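PDB 1JHS: nuclear import protein MOG1 from Saccharomyces cerevisiae, which binds the small GTPase Gsp1, the yeast Ran, and takes part in nuclear protein import and poly(A)+ mRNA export. Local coordinates for residues T15-D23 / F47-I57. The protein carries 1 engineered substitution. Residues are numbered along the deposited sequence; the frame is centred on the assembly and turned at random.
Sequences TVVPPGFID and FEDGLATNESI
The ring of Phe21 pushes out from 15-23 into the curve of 47-57, meeting Leu51, Glu55 and Ile57. One of its faces carries Pro18 of its own segment, with CD 3.9 Å above the ring centre, and Pro19 O lies at the edge, in the ring plane. Ile57 and Leu51 approach the ring obliquely: Ile57 CD1 sits 3.8 Å from Phe21 CD2, and Leu51 CD1 lies 3.9 Å from Phe21 CE1. Phe21 CG stands anti to its carbonyl carbon (chi1 -85°), which carries the ring across to them. The Glu55 chain bends at chi2 (88°), bringing OE1 to 3.9 Å from Phe21 CZ, with carboxylate and ring 25° apart. Glu55 OE2 accepts a nearly straight hydrogen bond from Ala52 N through its syn lone pair and forms a salt bridge with Arg164, while OE1 takes a hydrogen bond from Asn39 ND2. A leucine in place of Phe21 lacks the flat ring, and would probably open a gap between Pro18, Leu51 and Ile57 and leave the Glu55 carboxylate without its packing partner on that side. Pro18 is wedged in as well, its CG 3.5 Å from Leu51 CD1. Asp49 OD1, salt-bridged to Arg41, comes within 3.6 Å of Pro18 CB. Toward the partly exposed end, Pro19 slides past the Phe47 ring, CG to CD2 3.8 Å. The type II turn from Pro18 to Phe21 links strand 13-17 of the small antiparallel sheet to edge strand 21-23 of the large one. Strand 34-39 runs between 21-23 and 56-63, so Phe21 reaches across it, touching Asn39, while helix 163-178 packs on Pro18 through Leu171 and on Ile57 through Met175.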
ATOM      1  N   THR A  15      12.501  -1.561  -5.643  1.00 11.68           N
ATOM      2  CA  THR A  15      11.386  -2.458  -5.374  1.00 11.45           C
ATOM      3  C   THR A  15      10.784  -2.647  -6.758  1.00 11.26           C
ATOM      4  O   THR A  15      11.470  -2.388  -7.763  1.00 11.24           O
ATOM      5  CB  THR A  15      10.366  -1.861  -4.351  1.00 11.71           C
ATOM      6  OG1 THR A  15       9.328  -2.827  -4.100  1.00 11.42           O
ATOM      7  CG2 THR A  15       9.752  -0.567  -4.868  1.00 11.46           C
ATOM      8  N   VAL A  16       9.541  -3.104  -6.845  1.00 11.07           N
ATOM      9  CA  VAL A  16       8.944  -3.278  -8.172  1.00 10.62           C
ATOM     10  C   VAL A  16       7.573  -2.644  -8.212  1.00 10.60           C
ATOM     11  O   VAL A  16       6.960  -2.449  -7.164  1.00  9.95           O
ATOM     12  CB  VAL A  16       8.783  -4.774  -8.525  1.00 10.68           C
ATOM     13  CG1 VAL A  16      10.141  -5.459  -8.527  1.00 10.25           C
ATOM     14  CG2 VAL A  16       7.846  -5.467  -7.498  1.00 10.55           C
ATOM     15  N   VAL A  17       7.126  -2.277  -9.422  1.00 10.83           N
ATOM     16  CA  VAL A  17       5.779  -1.755  -9.634  1.00 11.81           C
ATOM     17  C   VAL A  17       5.251  -2.349 -10.954  1.00 11.52           C
ATOM     18  O   VAL A  17       6.033  -2.801 -11.814  1.00 12.00           O
ATOM     19  CB  VAL A  17       5.692  -0.181  -9.677  1.00 12.05           C
ATOM     20  CG1 VAL A  17       6.314   0.421  -8.405  1.00 11.94           C
ATOM     21  CG2 VAL A  17       6.338   0.361 -10.937  1.00 12.19           C
ATOM     22  N   PRO A  18       3.920  -2.382 -11.132  1.00 11.10           N
ATOM     23  CA  PRO A  18       3.380  -2.947 -12.376  1.00 11.98           C
ATOM     24  C   PRO A  18       3.636  -2.102 -13.607  1.00 11.68           C
ATOM     25  O   PRO A  18       3.834  -0.894 -13.519  1.00 11.20           O
ATOM     26  CB  PRO A  18       1.867  -3.017 -12.119  1.00 11.52           C
ATOM     27  CG  PRO A  18       1.743  -3.004 -10.610  1.00 11.39           C
ATOM     28  CD  PRO A  18       2.836  -2.012 -10.216  1.00 11.40           C
ATOM     29  N   PRO A  19       3.616  -2.741 -14.789  1.00 11.36           N
ATOM     30  CA  PRO A  19       3.832  -1.952 -16.002  1.00 12.09           C
ATOM     31  C   PRO A  19       2.645  -0.983 -16.169  1.00 11.96           C
ATOM     32  O   PRO A  19       1.529  -1.254 -15.706  1.00 11.62           O
ATOM     33  CB  PRO A  19       3.901  -3.012 -17.106  1.00 11.78           C
ATOM     34  CG  PRO A  19       3.174  -4.226 -16.523  1.00 12.08           C
ATOM     35  CD  PRO A  19       3.602  -4.191 -15.075  1.00 11.74           C
ATOM     36  N   GLY A  20       2.898   0.164 -16.779  1.00 12.28           N
ATOM     37  CA  GLY A  20       1.828   1.129 -16.975  1.00 13.04           C
ATOM     38  C   GLY A  20       1.644   2.081 -15.806  1.00 13.45           C
ATOM     39  O   GLY A  20       0.763   2.955 -15.856  1.00 13.40           O
ATOM     40  N   PHE A  21       2.444   1.910 -14.752  1.00 13.49           N
ATOM     41  CA  PHE A  21       2.356   2.782 -13.581  1.00 14.07           C
ATOM     42  C   PHE A  21       3.448   3.834 -13.729  1.00 15.04           C
ATOM     43  O   PHE A  21       4.603   3.496 -13.976  1.00 15.75           O
ATOM     44  CB  PHE A  21       2.570   1.996 -12.281  1.00 13.12           C
ATOM     45  CG  PHE A  21       1.325   1.346 -11.752  1.00 12.51           C
ATOM     46  CD1 PHE A  21       0.674   0.354 -12.482  1.00 12.01           C
ATOM     47  CD2 PHE A  21       0.798   1.720 -10.505  1.00 12.24           C
ATOM     48  CE1 PHE A  21      -0.481  -0.261 -11.985  1.00 11.48           C
ATOM     49  CE2 PHE A  21      -0.354   1.109 -10.006  1.00 11.84           C
ATOM     50  CZ  PHE A  21      -0.997   0.112 -10.755  1.00 11.61           C
ATOM     51  N   ILE A  22       3.079   5.100 -13.590  1.00 15.50           N
ATOM     52  CA  ILE A  22       4.035   6.176 -13.744  1.00 15.95           C
ATOM     53  C   ILE A  22       4.466   6.750 -12.402  1.00 15.64           C
ATOM     54  O   ILE A  22       3.696   6.767 -11.436  1.00 14.91           O
ATOM     55  CB  ILE A  22       3.437   7.315 -14.606  1.00 16.85           C
ATOM     56  CG1 ILE A  22       4.410   8.493 -14.682  1.00 18.03           C
ATOM     57  CG2 ILE A  22       2.147   7.786 -14.003  1.00 17.82           C
ATOM     58  CD1 ILE A  22       3.923   9.602 -15.600  1.00 20.05           C
ATOM     59  N   ASP A  23       5.719   7.198 -12.364  1.00 15.27           N
ATOM     60  CA  ASP A  23       6.306   7.819 -11.189  1.00 15.36           C
ATOM     61  C   ASP A  23       5.744   9.241 -11.202  1.00 15.10           C
ATOM     62  O   ASP A  23       6.084  10.031 -12.094  1.00 14.83           O
ATOM     63  CB  ASP A  23       7.833   7.838 -11.337  1.00 15.74           C
ATOM     64  CG  ASP A  23       8.526   8.545 -10.204  1.00 16.14           C
ATOM     65  OD1 ASP A  23       7.870   9.304  -9.448  1.00 17.00           O
ATOM     66  OD2 ASP A  23       9.758   8.349 -10.090  1.00 17.34           O
ATOM     67  N   PHE A  47      -3.529  -6.277 -19.665  1.00 37.80           N
ATOM     68  CA  PHE A  47      -2.430  -6.839 -18.915  1.00 37.04           C
ATOM     69  C   PHE A  47      -3.065  -8.016 -18.195  1.00 36.10           C
ATOM     70  O   PHE A  47      -4.244  -7.972 -17.828  1.00 36.02           O
ATOM     71  CB  PHE A  47      -1.872  -5.821 -17.923  1.00 37.60           C
ATOM     72  CG  PHE A  47      -1.317  -4.582 -18.571  1.00 38.14           C
ATOM     73  CD1 PHE A  47      -2.162  -3.556 -18.982  1.00 38.49           C
ATOM     74  CD2 PHE A  47       0.053  -4.432 -18.760  1.00 38.47           C
ATOM     75  CE1 PHE A  47      -1.646  -2.396 -19.563  1.00 38.76           C
ATOM     76  CE2 PHE A  47       0.576  -3.280 -19.340  1.00 38.77           C
ATOM     77  CZ  PHE A  47      -0.280  -2.257 -19.742  1.00 38.83           C
ATOM     78  N   GLU A  48      -2.295  -9.074 -18.013  1.00 34.81           N
ATOM     79  CA  GLU A  48      -2.813 -10.266 -17.358  1.00 33.74           C
ATOM     80  C   GLU A  48      -2.697 -10.159 -15.837  1.00 32.28           C
ATOM     81  O   GLU A  48      -2.845 -11.149 -15.113  1.00 32.38           O
ATOM     82  CB  GLU A  48      -2.046 -11.472 -17.895  1.00 34.71           C
ATOM     83  CG  GLU A  48      -1.920 -11.427 -19.409  1.00 36.05           C
ATOM     84  CD  GLU A  48      -3.251 -11.127 -20.089  1.00 36.90           C
ATOM     85  OE1 GLU A  48      -4.172 -11.976 -20.012  1.00 37.59           O
ATOM     86  OE2 GLU A  48      -3.383 -10.035 -20.693  1.00 37.63           O
ATOM     87  N   ASP A  49      -2.457  -8.926 -15.397  1.00 30.36           N
ATOM     88  CA  ASP A  49      -2.264  -8.490 -14.010  1.00 28.44           C
ATOM     89  C   ASP A  49      -3.393  -8.656 -13.008  1.00 26.53           C
ATOM     90  O   ASP A  49      -3.157  -8.933 -11.833  1.00 26.32           O
ATOM     91  CB  ASP A  49      -1.917  -6.979 -13.986  1.00 29.16           C
ATOM     92  CG  ASP A  49      -0.471  -6.733 -14.189  1.00 29.94           C
ATOM     93  OD1 ASP A  49       0.010  -5.655 -13.808  1.00 30.06           O
ATOM     94  OD2 ASP A  49       0.200  -7.648 -14.730  1.00 31.43           O
ATOM     95  N   GLY A  50      -4.609  -8.401 -13.465  1.00 24.53           N
ATOM     96  CA  GLY A  50      -5.745  -8.452 -12.576  1.00 21.96           C
ATOM     97  C   GLY A  50      -6.035  -7.043 -12.063  1.00 20.25           C
ATOM     98  O   GLY A  50      -7.006  -6.838 -11.346  1.00 19.84           O
ATOM     99  N   LEU A  51      -5.191  -6.076 -12.425  1.00 18.67           N
ATOM    100  CA  LEU A  51      -5.379  -4.686 -11.991  1.00 17.27           C
ATOM    101  C   LEU A  51      -6.289  -3.936 -12.968  1.00 16.34           C
ATOM    102  O   LEU A  51      -6.488  -4.376 -14.098  1.00 16.46           O
ATOM    103  CB  LEU A  51      -4.024  -3.966 -11.897  1.00 16.65           C
ATOM    104  CG  LEU A  51      -2.980  -4.616 -10.983  1.00 16.33           C
ATOM    105  CD1 LEU A  51      -1.703  -3.753 -10.888  1.00 16.57           C
ATOM    106  CD2 LEU A  51      -3.608  -4.796  -9.609  1.00 16.49           C
ATOM    107  N   ALA A  52      -6.872  -2.825 -12.530  1.00 15.49           N
ATOM    108  CA  ALA A  52      -7.732  -2.046 -13.423  1.00 14.33           C
ATOM    109  C   ALA A  52      -6.907  -0.835 -13.879  1.00 13.86           C
ATOM    110  O   ALA A  52      -5.796  -1.019 -14.395  1.00 13.55           O
ATOM    111  CB  ALA A  52      -9.014  -1.624 -12.687  1.00 14.81           C
ATOM    112  N   THR A  53      -7.413   0.387 -13.709  1.00 12.61           N
ATOM    113  CA  THR A  53      -6.626   1.550 -14.129  1.00 12.06           C
ATOM    114  C   THR A  53      -6.618   2.679 -13.114  1.00 11.10           C
ATOM    115  O   THR A  53      -6.158   3.765 -13.435  1.00 11.32           O
ATOM    116  CB  THR A  53      -7.110   2.181 -15.497  1.00 12.30           C
ATOM    117  OG1 THR A  53      -8.394   2.798 -15.320  1.00 13.01           O
ATOM    118  CG2 THR A  53      -7.233   1.125 -16.590  1.00 12.97           C
ATOM    119  N   ASN A  54      -7.084   2.428 -11.889  1.00 10.39           N
ATOM    120  CA  ASN A  54      -7.154   3.508 -10.905  1.00  9.51           C
ATOM    121  C   ASN A  54      -6.408   3.314  -9.587  1.00  9.03           C
ATOM    122  O   ASN A  54      -6.616   4.089  -8.669  1.00  8.11           O
ATOM    123  CB  ASN A  54      -8.623   3.862 -10.614  1.00  9.38           C
ATOM    124  CG  ASN A  54      -9.383   2.720  -9.943  1.00 10.31           C
ATOM    125  OD1 ASN A  54      -8.831   1.638  -9.744  1.00  9.93           O
ATOM    126  ND2 ASN A  54     -10.667   2.951  -9.609  1.00  9.81           N
ATOM    127  N   GLU A  55      -5.543   2.310  -9.489  1.00  8.92           N
ATOM    128  CA  GLU A  55      -4.787   2.104  -8.236  1.00  8.86           C
ATOM    129  C   GLU A  55      -3.620   3.089  -8.114  1.00  8.54           C
ATOM    130  O   GLU A  55      -3.144   3.616  -9.102  1.00  8.60           O
ATOM    131  CB  GLU A  55      -4.214   0.680  -8.162  1.00  8.61           C
ATOM    132  CG  GLU A  55      -5.263  -0.430  -8.304  1.00  9.50           C
ATOM    133  CD  GLU A  55      -5.504  -0.798  -9.762  1.00 10.06           C
ATOM    134  OE1 GLU A  55      -4.879  -0.170 -10.648  1.00 11.08           O
ATOM    135  OE2 GLU A  55      -6.295  -1.723 -10.026  1.00 10.48           O
ATOM    136  N   SER A  56      -3.177   3.347  -6.892  1.00  8.43           N
ATOM    137  CA  SER A  56      -2.037   4.239  -6.672  1.00  8.49           C
ATOM    138  C   SER A  56      -1.201   3.615  -5.567  1.00  8.33           C
ATOM    139  O   SER A  56      -1.720   2.915  -4.678  1.00  8.09           O
ATOM    140  CB  SER A  56      -2.490   5.659  -6.296  1.00  7.90           C
ATOM    141  OG  SER A  56      -3.427   5.654  -5.241  1.00  8.91           O
ATOM    142  N   ILE A  57       0.090   3.861  -5.645  1.00  8.36           N
ATOM    143  CA  ILE A  57       1.057   3.294  -4.717  1.00  8.54           C
ATOM    144  C   ILE A  57       1.898   4.392  -4.064  1.00  8.78           C
ATOM    145  O   ILE A  57       2.449   5.245  -4.756  1.00  8.24           O
ATOM    146  CB  ILE A  57       2.039   2.348  -5.480  1.00  8.83           C
ATOM    147  CG1 ILE A  57       1.253   1.222  -6.186  1.00  9.12           C
ATOM    148  CG2 ILE A  57       3.103   1.796  -4.507  1.00  9.45           C
ATOM    149  CD1 ILE A  57       2.118   0.362  -7.186  1.00  9.86           C
TER